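Long-range contact in putative beta-glucosidase (Bifidobacterium adolescentis, PDB 5WAB), which acts as a beta-glucosidase of glycoside hydrolase family 3 and probably also releases terminal alpha-L-arabinopyranose from ginsenoside Rb2: residues S168-Q173 with R202-H207. Sequence-based numbering, arbitrary orientation.
Sequences SANISQ and RINGVH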
loop_
_atom_site.group_PDB
_atom_site.type_symbol
_atom_site.label_atom_id
_atom_site.label_comp_id
_atom_site.label_asym_id
_atom_site.label_seq_id
_atom_site.Cartn_x
_atom_site.Cartn_y
_atom_site.Cartn_z
ATOM N N SER A 168 -19.162 11.473 2.671
ATOM C CA SER A 168 -19.095 10.800 3.956
ATOM C C SER A 168 -19.002 9.302 3.710
ATOM O O SER A 168 -19.942 8.692 3.190
ATOM C CB SER A 168 -20.323 11.134 4.801
ATOM O OG SER A 168 -20.410 10.294 5.940
ATOM N N ALA A 169 -17.878 8.709 4.088
ATOM C CA ALA A 169 -17.763 7.260 4.056
ATOM C C ALA A 169 -18.510 6.736 5.272
ATOM O O ALA A 169 -18.060 6.917 6.407
ATOM C CB ALA A 169 -16.301 6.823 4.057
ATOM N N ASN A 170 -19.664 6.117 5.035
ATOM C CA ASN A 170 -20.498 5.564 6.096
ATOM C C ASN A 170 -20.124 4.098 6.279
ATOM O O ASN A 170 -20.440 3.252 5.434
ATOM C CB ASN A 170 -21.978 5.744 5.766
ATOM C CG ASN A 170 -22.376 7.207 5.673
ATOM O OD1 ASN A 170 -21.801 8.056 6.356
ATOM N ND2 ASN A 170 -23.354 7.512 4.825
ATOM N N ILE A 171 -19.450 3.806 7.386
ATOM C CA ILE A 171 -18.779 2.533 7.608
ATOM C C ILE A 171 -19.187 1.994 8.969
ATOM O O ILE A 171 -19.285 2.752 9.940
ATOM C CB ILE A 171 -17.246 2.704 7.550
ATOM C CG1 ILE A 171 -16.841 3.529 6.328
ATOM C CG2 ILE A 171 -16.550 1.346 7.553
ATOM C CD1 ILE A 171 -15.368 3.830 6.274
ATOM N N SER A 172 -19.431 0.689 9.041
ATOM C CA SER A 172 -19.692 0.066 10.330
ATOM C C SER A 172 -18.416 0.031 11.168
ATOM O O SER A 172 -17.298 0.126 10.652
ATOM C CB SER A 172 -20.221 -1.353 10.158
ATOM O OG SER A 172 -19.177 -2.205 9.742
ATOM N N GLN A 173 -18.598 -0.133 12.481
ATOM C CA GLN A 173 -17.452 -0.185 13.384
ATOM C C GLN A 173 -16.558 -1.385 13.096
ATOM O O GLN A 173 -15.330 -1.246 13.052
ATOM C CB GLN A 173 -17.926 -0.189 14.834
ATOM C CG GLN A 173 -18.425 1.177 15.263
ATOM C CD GLN A 173 -17.372 2.253 15.057
ATOM O OE1 GLN A 173 -17.582 3.209 14.310
ATOM N NE2 GLN A 173 -16.234 2.107 15.732
ATOM N N ARG A 202 -15.322 12.692 5.145
ATOM C CA ARG A 202 -16.017 12.451 6.396
ATOM C C ARG A 202 -16.165 10.951 6.617
ATOM O O ARG A 202 -16.214 10.165 5.666
ATOM C CB ARG A 202 -17.406 13.100 6.390
ATOM C CG ARG A 202 -17.429 14.620 6.329
ATOM C CD ARG A 202 -18.866 15.136 6.272
ATOM N NE ARG A 202 -19.519 14.749 5.028
ATOM C CZ ARG A 202 -20.838 14.684 4.851
ATOM N NH1 ARG A 202 -21.669 14.974 5.844
ATOM N NH2 ARG A 202 -21.330 14.319 3.676
ATOM N N ILE A 203 -16.219 10.557 7.886
ATOM C CA ILE A 203 -16.529 9.185 8.273
ATOM C C ILE A 203 -17.756 9.245 9.167
ATOM O O ILE A 203 -17.683 9.743 10.299
ATOM C CB ILE A 203 -15.360 8.497 8.985
ATOM C CG1 ILE A 203 -14.150 8.419 8.053
ATOM C CG2 ILE A 203 -15.787 7.115 9.483
ATOM C CD1 ILE A 203 -12.901 7.879 8.713
ATOM N N ASN A 204 -18.886 8.758 8.656
ATOM C CA ASN A 204 -20.154 8.781 9.384
ATOM C C ASN A 204 -20.527 10.204 9.791
ATOM O O ASN A 204 -20.959 10.455 10.916
ATOM C CB ASN A 204 -20.099 7.851 10.601
ATOM C CG ASN A 204 -19.894 6.397 10.206
ATOM O OD1 ASN A 204 -20.525 5.906 9.269
ATOM N ND2 ASN A 204 -18.994 5.709 10.903
ATOM N N GLY A 205 -20.349 11.149 8.865
ATOM C CA GLY A 205 -20.787 12.516 9.057
ATOM C C GLY A 205 -19.756 13.483 9.613
ATOM O O GLY A 205 -20.052 14.678 9.722
ATOM N N VAL A 206 -18.565 13.019 9.973
ATOM C CA VAL A 206 -17.554 13.860 10.600
ATOM C C VAL A 206 -16.305 13.864 9.725
ATOM O O VAL A 206 -15.737 12.802 9.444
ATOM C CB VAL A 206 -17.228 13.389 12.026
ATOM C CG1 VAL A 206 -16.230 14.324 12.669
ATOM C CG2 VAL A 206 -18.499 13.319 12.861
ATOM N N HIS A 207 -15.875 15.056 9.304
ATOM C CA HIS A 207 -14.606 15.192 8.602
ATOM C C HIS A 207 -13.471 14.728 9.509
ATOM O O HIS A 207 -13.494 14.950 10.722
ATOM C CB HIS A 207 -14.371 16.644 8.190
ATOM C CG HIS A 207 -14.996 17.020 6.882
ATOM N ND1 HIS A 207 -14.573 16.506 5.675
ATOM C CD2 HIS A 207 -16.011 17.869 6.593
ATOM C CE1 HIS A 207 -15.300 17.020 4.699
ATOM N NE2 HIS A 207 -16.182 17.848 5.230
HETATM O O HOH W 1 -17.309 5.872 13.381
#
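The carboxamide of N204 lies alongside the backbone of I171 and takes hold of both its polar atoms. OD1 of N204 accepts the I171 N-H at 3.0 Å, the donor tilted 28° from the plane of the N204 carbonyl. ND2 of N204 donates to I171 O at 3.1 Å, on a lone pair in the plane of the I171 carbonyl. Two bonds to one residue should hold the amide against rotation, and its ND2 also meets a water that donates to OE1 of Q173. With CG anti to the carbonyl carbon (chi1 -63°), the N204 amide is carried back to the backbone of I171. Within the family 3 N-terminal domain, strands 168-170 and 202-203 run parallel, A169 N bonding to R202 O at 2.7 Å and N204 N to A169 O at 3.0 Å; strand 517-519, from much later in the chain, completes the sheet beyond 168-170. A type I' turn from I203 to V206 then folds the chain back into a short, weakly bonded antiparallel strand at 206-207. OG of S168, set anti to its own nitrogen (chi1 169°), accepts the G205 N-H of this turn at 3.0 Å and donates to N170 OD1 at 2.7 Å. Replacing S168 with alanine would probably leave the G205 N-H without this acceptor and N170 OD1 without its donor, setting the turn less firmly against the strand. On the same face of the sheet, CB of S168 sits over the guanidinium of R202, offset toward the rim, while R202 NE bonds to the carbonyl of R166. The opposite face carries A169 and I203, the latter packing on L176.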